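Local coordinates for protein glucose 1-dehydrogenase (Haloferax mediterranei, PDB 2B5W) that catalyses the zinc-dependent oxidation of D-glucose to D-glucono-1,5-lactone, and of other aldose sugars, preferring NADP+ to NAD+, at residues A[171-177]-A[197-203]; A[158-163]-A[244-248]; A[263-269]-A[294-299]; A[151-156]-A[187-191]. The protein carries 1 engineered substitution. All coordinates share one frame; numbering follows the deposited sequence.

Contact 1 (A[171-177]-A[197-203]); sequences WDPSSAF and KGYENLY. With K (potassium ion), chain E.
Ala176 sets its methyl over one face of the Tyr199 ring, CB lying 3.9 Å from the ring centroid and 19° off its normal, a CH-pi contact on the tightly packed side of the strand pair. With CG opposite the carbonyl carbon (chi1 -62°), Tyr199 swings its ring back toward 171-177, where CE1 meets Pro173 CB at 3.7 Å and the OH goes on to a hydrogen bond with Tyr163. Leu202 CD2 closes on the same methyl. On the other sheet face the Phe177 side chain crosses that of Tyr203 at about a right angle, Phe177 CD1 being 3.5 Å from Tyr203 CB. The backbones knit in parallel: Ser174 O accepts from both Glu200 N (2.8 Å) and Asn201 N (3.1 Å), and Ala176 N binds Asn201 O. The solvent side is looser. There Ser174 OG and Glu200 OE2 stay 4.0 Å apart without bonding, and a potassium ion does the joining, held by Asp172 OD1 (2.7 Å) and Pro173 O (2.6 Å) from one segment and by the carbonyl oxygens of Lys197 and Gly198 from the other. Segments 175-177 and 201-203 run parallel within 11°, on neighbouring strands connected through helix 183-194, and so form the beta-alpha-beta crossover that opens a Rossmann fold.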
# COMPACT_ATOMS: atom_id res chain seq x y z
N TRP A 171 -14.33 0.34 3.65
CA TRP A 171 -13.52 1.16 4.52
C TRP A 171 -14.30 2.47 4.71
O TRP A 171 -14.67 3.15 3.75
CB TRP A 171 -12.17 1.45 3.87
CG TRP A 171 -11.15 2.17 4.71
CD1 TRP A 171 -10.66 1.81 5.95
CD2 TRP A 171 -10.44 3.36 4.34
NE1 TRP A 171 -9.72 2.71 6.37
CE2 TRP A 171 -9.55 3.67 5.40
CE3 TRP A 171 -10.48 4.21 3.23
CZ2 TRP A 171 -8.73 4.78 5.38
CZ3 TRP A 171 -9.67 5.28 3.21
CH2 TRP A 171 -8.80 5.55 4.27
N ASP A 172 -14.54 2.81 5.96
CA ASP A 172 -15.28 4.04 6.28
C ASP A 172 -14.53 4.71 7.45
O ASP A 172 -14.85 4.50 8.63
CB ASP A 172 -16.71 3.73 6.63
CG ASP A 172 -17.50 4.95 7.03
OD1 ASP A 172 -17.08 6.10 6.72
OD2 ASP A 172 -18.56 4.83 7.69
N PRO A 173 -13.51 5.49 7.11
CA PRO A 173 -12.62 6.06 8.12
C PRO A 173 -13.23 7.24 8.85
O PRO A 173 -14.09 7.95 8.31
CB PRO A 173 -11.43 6.53 7.29
CG PRO A 173 -12.01 6.84 5.93
CD PRO A 173 -13.09 5.86 5.75
N SER A 174 -12.76 7.44 10.07
CA SER A 174 -13.20 8.59 10.89
C SER A 174 -12.10 9.52 11.31
O SER A 174 -12.39 10.69 11.56
CB SER A 174 -13.93 8.08 12.14
OG SER A 174 -15.08 7.39 11.74
N SER A 175 -10.87 9.04 11.45
CA SER A 175 -9.75 9.87 11.89
C SER A 175 -8.71 10.02 10.80
O SER A 175 -8.39 9.05 10.10
CB SER A 175 -9.11 9.33 13.19
OG SER A 175 -8.74 7.96 13.05
N ALA A 176 -8.13 11.21 10.71
CA ALA A 176 -7.03 11.47 9.78
C ALA A 176 -5.96 12.33 10.41
O ALA A 176 -6.29 13.23 11.20
CB ALA A 176 -7.60 12.15 8.53
N PHE A 177 -4.70 12.10 10.06
CA PHE A 177 -3.54 12.68 10.71
C PHE A 177 -2.57 13.06 9.59
O PHE A 177 -2.03 12.20 8.86
CB PHE A 177 -2.94 11.62 11.63
CG PHE A 177 -1.77 12.04 12.50
CD1 PHE A 177 -1.54 13.36 12.83
CD2 PHE A 177 -0.95 11.06 13.09
CE1 PHE A 177 -0.52 13.73 13.71
CE2 PHE A 177 0.09 11.42 13.93
CZ PHE A 177 0.29 12.77 14.27
N LYS A 197 -14.96 11.29 2.21
CA LYS A 197 -14.88 10.22 3.20
C LYS A 197 -15.55 10.58 4.54
O LYS A 197 -15.84 9.69 5.36
CB LYS A 197 -13.43 9.82 3.50
CG LYS A 197 -12.67 9.16 2.34
CD LYS A 197 -12.99 7.72 2.20
CE LYS A 197 -12.34 7.11 0.96
NZ LYS A 197 -13.01 7.54 -0.30
N GLY A 198 -15.70 11.87 4.83
CA GLY A 198 -16.38 12.29 6.04
C GLY A 198 -15.63 12.01 7.31
O GLY A 198 -16.14 11.39 8.27
N TYR A 199 -14.39 12.45 7.35
CA TYR A 199 -13.59 12.36 8.57
C TYR A 199 -14.19 13.23 9.67
O TYR A 199 -14.74 14.30 9.39
CB TYR A 199 -12.19 12.85 8.35
CG TYR A 199 -11.44 12.04 7.33
CD1 TYR A 199 -10.90 10.80 7.69
CD2 TYR A 199 -11.22 12.51 6.05
CE1 TYR A 199 -10.20 10.03 6.76
CE2 TYR A 199 -10.51 11.72 5.11
CZ TYR A 199 -10.00 10.49 5.49
OH TYR A 199 -9.28 9.68 4.59
N GLU A 200 -14.14 12.71 10.88
CA GLU A 200 -14.72 13.35 12.06
C GLU A 200 -13.66 14.02 12.91
O GLU A 200 -13.93 15.07 13.51
CB GLU A 200 -15.47 12.29 12.88
CG GLU A 200 -16.61 11.63 12.11
CD GLU A 200 -17.31 10.53 12.90
OE1 GLU A 200 -16.98 10.34 14.10
OE2 GLU A 200 -18.18 9.86 12.32
N ASN A 201 -12.48 13.43 13.00
CA ASN A 201 -11.41 13.88 13.90
C ASN A 201 -10.11 14.05 13.13
O ASN A 201 -9.62 13.11 12.50
CB ASN A 201 -11.21 12.90 15.04
CG ASN A 201 -12.45 12.71 15.85
OD1 ASN A 201 -13.02 11.62 15.90
ND2 ASN A 201 -12.92 13.78 16.43
N LEU A 202 -9.61 15.27 13.12
CA LEU A 202 -8.40 15.63 12.39
C LEU A 202 -7.24 16.04 13.32
O LEU A 202 -7.43 16.70 14.34
CB LEU A 202 -8.71 16.77 11.41
CG LEU A 202 -9.81 16.54 10.40
CD1 LEU A 202 -10.12 17.88 9.69
CD2 LEU A 202 -9.46 15.43 9.46
N TYR A 203 -6.03 15.74 12.88
CA TYR A 203 -4.80 15.92 13.66
C TYR A 203 -3.71 16.37 12.72
O TYR A 203 -3.69 15.96 11.56
CB TYR A 203 -4.45 14.61 14.32
CG TYR A 203 -5.51 14.09 15.26
CD1 TYR A 203 -6.55 13.31 14.81
CD2 TYR A 203 -5.43 14.32 16.65
CE1 TYR A 203 -7.53 12.81 15.64
CE2 TYR A 203 -6.40 13.81 17.49
CZ TYR A 203 -7.45 13.07 16.98
OH TYR A 203 -8.43 12.56 17.81
K K E . -16.59 8.61 7.72

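Contact 2 (A[158-163]-A[244-248]); sequences ALEHAY and DFIYE
Leu159 drives its CD2 methyl against the Phe245 ring, 3.4 Å from Phe245 CZ, and this apolar packing is the main kind of interaction between helix 149-164 and strand 243-248. The two side chains meet at about a right angle, and the same methyl reaches Tyr247 CD2 at 4.2 Å, so one leucine branch serves two aromatic rings. Alanines fill the positions that face the strand directly: Ala162 CB lies 3.9 Å from Phe245 CE1, and Ala158 CB lies 4.0 Å from Tyr247 CE2. With the segment axes 10.8 Å apart at 139°, the alanine methyls point at the strand and the rings reach across to them, which is consistent with small residues here. Phe245 projects this far with CG trans to its own nitrogen (chi1 -179°).

The second kind is aromatic. Tyr163 turns the edge of its ring toward the face of Phe245 in a T-shaped pair, the centroids 5.5 Å apart and the planes at 67°, with Tyr163 CE1 above the middle of the phenylalanine ring. Leu159 CB backs one face of the Tyr163 ring within the helix.

Polar bonding between the two segments is absent, and both phenol groups find partners beyond them: Tyr247 OH bonds to Thr155 one turn back in the same helix, and Tyr163 OH to Asp195, just past the end of helix 183-194. The chemistry implies that 158-163 is held against 244-248 by shape and burial, while the Tyr247 to Thr155 bond supplies a polar link between helix and strand one turn away.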
# COMPACT_ATOMS: atom_id res chain seq x y z
N ALA A 158 -2.42 11.56 -4.41
CA ALA A 158 -2.03 10.71 -3.33
C ALA A 158 -3.25 10.08 -2.68
O ALA A 158 -3.21 8.91 -2.34
CB ALA A 158 -1.18 11.48 -2.30
N LEU A 159 -4.31 10.86 -2.48
CA LEU A 159 -5.54 10.32 -1.90
C LEU A 159 -6.14 9.29 -2.86
O LEU A 159 -6.63 8.25 -2.44
CB LEU A 159 -6.56 11.43 -1.59
CG LEU A 159 -6.08 12.49 -0.60
CD1 LEU A 159 -7.14 13.52 -0.33
CD2 LEU A 159 -5.62 11.89 0.70
N GLU A 160 -6.13 9.57 -4.16
CA GLU A 160 -6.67 8.59 -5.12
C GLU A 160 -6.00 7.22 -4.94
O GLU A 160 -6.68 6.18 -4.87
CB GLU A 160 -6.48 9.07 -6.55
CG GLU A 160 -7.24 8.21 -7.57
CD GLU A 160 -6.98 8.59 -9.02
OE1 GLU A 160 -5.86 9.00 -9.37
OE2 GLU A 160 -7.90 8.32 -9.82
N HIS A 161 -4.67 7.20 -4.90
CA HIS A 161 -3.94 5.94 -4.80
C HIS A 161 -4.04 5.30 -3.41
O HIS A 161 -4.24 4.11 -3.30
CB HIS A 161 -2.48 6.11 -5.20
CG HIS A 161 -2.30 6.38 -6.66
ND1 HIS A 161 -1.72 5.45 -7.50
CD2 HIS A 161 -2.59 7.46 -7.42
CE1 HIS A 161 -1.71 5.94 -8.73
NE2 HIS A 161 -2.20 7.17 -8.71
N ALA A 162 -3.96 6.10 -2.36
CA ALA A 162 -4.15 5.57 -1.00
C ALA A 162 -5.54 4.99 -0.81
O ALA A 162 -5.70 3.87 -0.30
CB ALA A 162 -3.86 6.68 0.01
N TYR A 163 -6.57 5.68 -1.28
CA TYR A 163 -7.93 5.19 -1.17
C TYR A 163 -8.15 3.97 -2.05
O TYR A 163 -8.87 3.03 -1.68
CB TYR A 163 -8.93 6.29 -1.49
CG TYR A 163 -8.93 7.48 -0.55
CD1 TYR A 163 -8.21 7.47 0.64
CD2 TYR A 163 -9.69 8.61 -0.84
CE1 TYR A 163 -8.24 8.57 1.49
CE2 TYR A 163 -9.73 9.69 -0.00
CZ TYR A 163 -9.00 9.66 1.17
OH TYR A 163 -9.05 10.78 2.02
N ASP A 244 -7.13 6.36 11.11
CA ASP A 244 -7.52 5.59 9.93
C ASP A 244 -6.72 5.95 8.70
O ASP A 244 -6.44 5.07 7.85
CB ASP A 244 -8.98 5.76 9.64
CG ASP A 244 -9.84 5.25 10.74
OD1 ASP A 244 -9.69 4.06 11.11
OD2 ASP A 244 -10.70 5.97 11.30
N PHE A 245 -6.37 7.22 8.57
CA PHE A 245 -5.64 7.71 7.40
C PHE A 245 -4.51 8.59 7.89
O PHE A 245 -4.73 9.46 8.74
CB PHE A 245 -6.53 8.51 6.46
CG PHE A 245 -5.80 9.00 5.26
CD1 PHE A 245 -5.13 8.09 4.44
CD2 PHE A 245 -5.68 10.34 4.96
CE1 PHE A 245 -4.43 8.52 3.37
CE2 PHE A 245 -4.97 10.75 3.88
CZ PHE A 245 -4.32 9.82 3.10
N ILE A 246 -3.30 8.32 7.43
CA ILE A 246 -2.16 9.20 7.67
C ILE A 246 -1.60 9.70 6.35
O ILE A 246 -1.44 8.93 5.41
CB ILE A 246 -1.10 8.45 8.50
CG1 ILE A 246 -1.68 8.15 9.88
CG2 ILE A 246 0.18 9.28 8.57
CD1 ILE A 246 -0.74 7.34 10.80
N TYR A 247 -1.35 11.00 6.27
CA TYR A 247 -0.68 11.62 5.14
C TYR A 247 0.61 12.20 5.62
O TYR A 247 0.61 13.14 6.43
CB TYR A 247 -1.60 12.74 4.62
CG TYR A 247 -1.22 13.39 3.33
CD1 TYR A 247 -0.22 14.36 3.27
CD2 TYR A 247 -1.90 13.08 2.15
CE1 TYR A 247 0.09 15.01 2.09
CE2 TYR A 247 -1.56 13.72 0.96
CZ TYR A 247 -0.58 14.67 0.94
OH TYR A 247 -0.22 15.35 -0.21
N GLU A 248 1.71 11.67 5.13
CA GLU A 248 3.03 12.12 5.51
C GLU A 248 3.56 13.19 4.57
O GLU A 248 3.69 12.98 3.38
CB GLU A 248 3.97 10.93 5.59
CG GLU A 248 5.41 11.29 5.89
CD GLU A 248 6.19 11.72 4.67
OE1 GLU A 248 6.13 11.00 3.62
OE2 GLU A 248 6.87 12.77 4.69

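Contact 3 (A[263-269]-A[294-299]); sequences LAPNGVG and HNKALV
Val268 pairs with Ala297 and Gly269 with Leu298 in parallel register, the short strands 4.7 Å apart and 27° from one another, with Gly269 N bound to Ala297 O (3.0 Å) and Val299 N to Gly269 O (2.9 Å). A type II turn from Ala264 to Gly267 leads from the short strand 263-264 into strand 267-271, and a Schellman motif with Asn295 at C-prime precedes strand 297-300; Asn266 N joins the two bends by its bond to His294 O. Strands 267-271 and 297-300 are the last two of the chain's six-stranded Rossmann sheet, and Ala297 to Val299 pair antiparallel with a strand of the second subunit, carrying the sheet through the dimer.

The straight Lys296 chain runs alongside Leu263, the two side chains pointing opposite ways, with Lys296 CE 3.7 Å from Leu263 CB. Its NZ meets Leu263 O at 2.8 Å, 42° out of the carbonyl plane, binds Val260 O and salt-bridges Glu290. A methionine in its place would probably leave the Leu263 carbonyl without its ammonium donor and Glu290 without its charged mate. Pro265 CG stands over the centre of the His294 ring, 3.9 Å from the centroid and 5° off the normal, while His294 ND1 bonds to Glu290 and NE2 to the backbone N of Asp109 of the second subunit. Val268 CG2 packs on Ala297 CB (3.8 Å) and Val299 CG2.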
# COMPACT_ATOMS: atom_id res chain seq x y z
N LEU A 263 -1.37 3.94 12.76
CA LEU A 263 -2.56 3.61 11.99
C LEU A 263 -3.52 2.74 12.77
O LEU A 263 -3.10 1.82 13.49
CB LEU A 263 -2.18 2.86 10.69
CG LEU A 263 -1.57 3.64 9.54
CD1 LEU A 263 -1.14 2.69 8.45
CD2 LEU A 263 -2.57 4.67 9.00
N ALA A 264 -4.80 3.00 12.56
CA ALA A 264 -5.88 2.11 13.00
C ALA A 264 -5.81 0.84 12.13
O ALA A 264 -5.27 0.89 11.02
CB ALA A 264 -7.25 2.76 12.85
N PRO A 265 -6.32 -0.28 12.64
CA PRO A 265 -6.43 -1.47 11.79
C PRO A 265 -7.11 -1.12 10.47
O PRO A 265 -8.08 -0.33 10.44
CB PRO A 265 -7.29 -2.41 12.63
CG PRO A 265 -6.90 -2.04 14.02
CD PRO A 265 -6.86 -0.53 13.99
N ASN A 266 -6.58 -1.68 9.38
CA ASN A 266 -7.13 -1.52 8.05
C ASN A 266 -6.85 -0.13 7.46
O ASN A 266 -7.32 0.16 6.38
CB ASN A 266 -8.63 -1.85 7.98
CG ASN A 266 -8.95 -3.14 8.68
OD1 ASN A 266 -8.15 -4.07 8.66
ND2 ASN A 266 -10.11 -3.19 9.32
N GLY A 267 -6.07 0.67 8.14
CA GLY A 267 -5.75 2.03 7.67
C GLY A 267 -4.68 2.04 6.58
O GLY A 267 -4.01 1.04 6.28
N VAL A 268 -4.47 3.21 6.00
CA VAL A 268 -3.43 3.44 5.04
C VAL A 268 -2.68 4.74 5.33
O VAL A 268 -3.28 5.74 5.71
CB VAL A 268 -3.96 3.40 3.60
CG1 VAL A 268 -5.10 4.39 3.37
CG2 VAL A 268 -2.84 3.63 2.58
N GLY A 269 -1.36 4.71 5.13
CA GLY A 269 -0.56 5.90 5.09
C GLY A 269 -0.11 6.22 3.69
O GLY A 269 0.39 5.36 2.97
N HIS A 294 -2.93 -6.47 10.84
CA HIS A 294 -4.00 -5.48 10.84
C HIS A 294 -4.27 -4.92 9.45
O HIS A 294 -4.85 -3.84 9.31
CB HIS A 294 -3.71 -4.40 11.88
CG HIS A 294 -4.10 -4.80 13.27
ND1 HIS A 294 -3.50 -4.24 14.39
CD2 HIS A 294 -5.05 -5.64 13.74
CE1 HIS A 294 -4.05 -4.75 15.48
NE2 HIS A 294 -5.01 -5.59 15.11
N ASN A 295 -3.88 -5.66 8.41
CA ASN A 295 -4.28 -5.35 7.05
C ASN A 295 -4.04 -3.88 6.70
O ASN A 295 -4.96 -3.22 6.19
CB ASN A 295 -5.79 -5.63 6.84
CG ASN A 295 -6.21 -7.09 7.08
OD1 ASN A 295 -6.86 -7.44 8.12
ND2 ASN A 295 -5.93 -7.93 6.12
N LYS A 296 -2.84 -3.39 6.94
CA LYS A 296 -2.50 -2.00 6.68
C LYS A 296 -1.77 -1.82 5.36
O LYS A 296 -1.18 -2.76 4.81
CB LYS A 296 -1.66 -1.44 7.82
CG LYS A 296 -2.42 -1.27 9.11
CD LYS A 296 -1.51 -0.97 10.32
CE LYS A 296 -2.36 -0.74 11.54
NZ LYS A 296 -1.52 -0.34 12.71
N ALA A 297 -1.76 -0.58 4.85
CA ALA A 297 -1.05 -0.24 3.63
C ALA A 297 -0.23 1.02 3.76
O ALA A 297 -0.57 1.92 4.54
CB ALA A 297 -2.04 -0.10 2.45
N LEU A 298 0.88 1.05 3.03
CA LEU A 298 1.64 2.26 2.78
C LEU A 298 1.72 2.45 1.28
O LEU A 298 2.05 1.55 0.55
CB LEU A 298 3.07 2.16 3.32
CG LEU A 298 3.20 2.11 4.83
CD1 LEU A 298 4.68 1.89 5.22
CD2 LEU A 298 2.69 3.41 5.45
N VAL A 299 1.41 3.67 0.83
CA VAL A 299 1.40 4.01 -0.56
C VAL A 299 2.19 5.31 -0.77
O VAL A 299 1.83 6.37 -0.22
CB VAL A 299 -0.04 4.16 -1.10
CG1 VAL A 299 -0.04 4.46 -2.58
CG2 VAL A 299 -0.87 2.91 -0.86

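Contact 4 (A[151-156]-A[187-191]); sequences PISITE and LTLAM. With NAP (NADP nicotinamide-adenine-dinucleotide phosphate), chain I.
Met191 reaches from helix 183-194 to Thr155 and Ile152 of helix 149-164. CB and CG carry the chain off its own helix, extended at chi2, until SD settles 3.7 Å from Thr155 CB and close to Ile152 CG2. A bend at the last torsion (chi3 59°) then places the CE methyl in a pocket of three side chains: Thr155 CG2 at 3.5 Å, a tight fit, Ile152 CG2 at 3.6 Å and Glu156 OE2 at 3.7 Å. Met191 and Thr155 thus meet tip to tip, and the Glu156 carboxylate, hydrogen-bonded to Thr315, borders the methyl.

One turn earlier, Leu187 CD2 touches both Pro151 CB and Ile152 CG1, 3.6 Å from the latter, the Ile152 and Leu187 side chains crossing at about a right angle. With an alanine at Ile152, both branches would be gone, and the gap is likely to leave the Leu187 and Met191 methyls free to shift.

Between these apolar patches the hydroxyls of Thr155 and Thr188 approach to 2.8 Å (OG1 to OG1). Both have further partners, Thr155 at Tyr247 and Thr188 at Leu184 O, so a short polar chain runs through the buried interface. Ile154, which takes no part in the helix contact, places CD1 3.7 Å from the carboxamide oxygen O7N of NADP.

The short helical segments, 10.0 Å apart, cross at -59°. Helix 183-194 follows the glycine-rich NADP-binding turn of a Rossmann coenzyme domain, and helix 149-164, whose first turn holds the zinc ligand Glu150, packs across it.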
# COMPACT_ATOMS: atom_id res chain seq x y z
N PRO A 151 -0.37 22.26 -6.13
CA PRO A 151 -0.24 21.59 -4.84
C PRO A 151 -1.48 20.79 -4.44
O PRO A 151 -1.34 19.69 -3.91
CB PRO A 151 0.00 22.75 -3.86
CG PRO A 151 0.31 23.89 -4.64
CD PRO A 151 0.02 23.68 -6.08
N ILE A 152 -2.67 21.35 -4.66
CA ILE A 152 -3.91 20.60 -4.35
C ILE A 152 -3.91 19.28 -5.14
O ILE A 152 -4.27 18.22 -4.60
CB ILE A 152 -5.19 21.43 -4.61
CG1 ILE A 152 -5.27 22.63 -3.64
CG2 ILE A 152 -6.45 20.56 -4.42
CD1 ILE A 152 -6.34 23.62 -3.98
N SER A 153 -3.50 19.36 -6.41
CA SER A 153 -3.46 18.17 -7.28
C SER A 153 -2.55 17.07 -6.78
O SER A 153 -2.82 15.88 -7.02
CB SER A 153 -3.11 18.55 -8.74
OG SER A 153 -1.74 18.76 -8.96
N ILE A 154 -1.43 17.44 -6.17
CA ILE A 154 -0.50 16.49 -5.56
C ILE A 154 -1.29 15.64 -4.55
O ILE A 154 -1.17 14.42 -4.52
CB ILE A 154 0.69 17.20 -4.90
CG1 ILE A 154 1.59 17.88 -5.94
CG2 ILE A 154 1.43 16.24 -4.00
CD1 ILE A 154 2.22 16.96 -6.92
N THR A 155 -2.05 16.30 -3.68
CA THR A 155 -2.86 15.59 -2.71
C THR A 155 -3.98 14.80 -3.36
O THR A 155 -4.27 13.70 -2.93
CB THR A 155 -3.39 16.58 -1.66
OG1 THR A 155 -2.22 17.03 -0.95
CG2 THR A 155 -4.31 15.89 -0.66
N GLU A 156 -4.59 15.35 -4.39
CA GLU A 156 -5.66 14.61 -5.05
C GLU A 156 -5.11 13.27 -5.57
O GLU A 156 -5.79 12.25 -5.46
CB GLU A 156 -6.26 15.40 -6.20
CG GLU A 156 -6.97 16.69 -5.84
CD GLU A 156 -8.34 16.55 -5.21
OE1 GLU A 156 -8.84 15.41 -5.00
OE2 GLU A 156 -8.92 17.60 -4.93
N LEU A 187 -2.52 22.55 3.48
CA LEU A 187 -3.52 22.43 2.40
C LEU A 187 -4.24 21.07 2.49
O LEU A 187 -5.48 20.99 2.39
CB LEU A 187 -2.80 22.56 1.06
CG LEU A 187 -3.55 22.81 -0.22
CD1 LEU A 187 -4.32 24.11 -0.12
CD2 LEU A 187 -2.50 22.86 -1.34
N THR A 188 -3.46 20.02 2.71
CA THR A 188 -3.98 18.69 2.82
C THR A 188 -4.96 18.56 3.98
O THR A 188 -6.02 17.95 3.85
CB THR A 188 -2.86 17.67 2.92
OG1 THR A 188 -2.07 17.72 1.73
CG2 THR A 188 -3.37 16.30 3.03
N LEU A 189 -4.62 19.16 5.12
CA LEU A 189 -5.50 19.10 6.27
C LEU A 189 -6.89 19.71 5.96
O LEU A 189 -7.91 19.15 6.33
CB LEU A 189 -4.81 19.79 7.45
CG LEU A 189 -5.52 19.76 8.79
CD1 LEU A 189 -5.62 18.38 9.33
CD2 LEU A 189 -4.80 20.72 9.76
N ALA A 190 -6.93 20.88 5.31
CA ALA A 190 -8.17 21.50 4.90
C ALA A 190 -8.90 20.66 3.88
O ALA A 190 -10.13 20.53 3.92
CB ALA A 190 -7.93 22.90 4.34
N MET A 191 -8.16 20.05 2.95
CA MET A 191 -8.78 19.13 2.02
C MET A 191 -9.45 17.92 2.73
O MET A 191 -10.52 17.49 2.37
CB MET A 191 -7.80 18.62 0.97
CG MET A 191 -7.24 19.73 0.10
SD MET A 191 -5.92 19.18 -1.00
CE MET A 191 -6.80 17.91 -1.96
PA NAP I . 8.06 22.06 4.00
O1A NAP I . 9.50 21.97 4.17
O2A NAP I . 7.56 23.50 3.83
O5B NAP I . 7.29 21.44 5.23
C5B NAP I . 7.73 20.33 5.96
C4B NAP I . 7.21 20.63 7.35
O4B NAP I . 7.38 19.46 8.13
C3B NAP I . 7.95 21.78 8.05
O3B NAP I . 7.08 22.84 8.44
C2B NAP I . 8.61 21.11 9.25
O2B NAP I . 8.56 21.86 10.46
C1B NAP I . 7.80 19.85 9.42
N9A NAP I . 8.59 18.78 10.00
C8A NAP I . 9.74 18.24 9.49
N7A NAP I . 10.17 17.28 10.33
C5A NAP I . 9.31 17.23 11.40
C6A NAP I . 9.24 16.46 12.57
N6A NAP I . 10.18 15.56 12.90
N1A NAP I . 8.21 16.67 13.45
C2A NAP I . 7.22 17.60 13.20
N3A NAP I . 7.28 18.37 12.05
C4A NAP I . 8.29 18.18 11.17
O3 NAP I . 7.61 21.35 2.65
PN NAP I . 6.18 21.29 1.89
O1N NAP I . 5.03 21.28 2.85
O2N NAP I . 6.13 22.20 0.70
O5D NAP I . 6.53 19.79 1.47
C5D NAP I . 6.39 18.73 2.40
C4D NAP I . 7.12 17.49 1.91
O4D NAP I . 6.47 17.03 0.72
C3D NAP I . 8.59 17.73 1.53
O3D NAP I . 9.40 16.65 1.96
C2D NAP I . 8.54 17.83 0.01
O2D NAP I . 9.75 17.56 -0.65
C1D NAP I . 7.43 16.82 -0.31
N1N NAP I . 6.70 17.04 -1.56
C2N NAP I . 6.50 15.92 -2.31
C3N NAP I . 5.74 16.00 -3.45
C7N NAP I . 5.42 14.69 -4.10
O7N NAP I . 4.83 14.87 -5.35
N7N NAP I . 5.72 13.52 -3.48
C4N NAP I . 5.20 17.21 -3.90
C5N NAP I . 5.41 18.34 -3.12
C6N NAP I . 6.14 18.25 -1.92
P2B NAP I . 9.77 22.91 10.88
O1X NAP I . 9.83 24.04 9.99
O2X NAP I . 9.38 23.28 12.33
O3X NAP I . 11.10 22.16 10.88

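Contacts 1, 2 and 3 share the coenzyme domain's parallel sheet: strand 243-248 of contact 2 runs between strand 175-179 of contact 1 and strand 267-271 of contact 3, with centres about 11 Å and 10 Å away. Ser174 N meets Asp244 OD2 on one flank, and Ile246 N meets Val268 O on the other. Contact 4 shares helix 149-164 with contact 2; its Thr155 OG1 lies 2.7 Å from Tyr247 OH, a probable hydrogen bond. It is also closest to catalysis, with the side chain of Pro151 about 5 Å from the zinc ion and Ile154 on the nicotinamide. Contact 3, about 20 Å from contact 4 between centres, forms part of the dimer interface, which contact 2 also reaches.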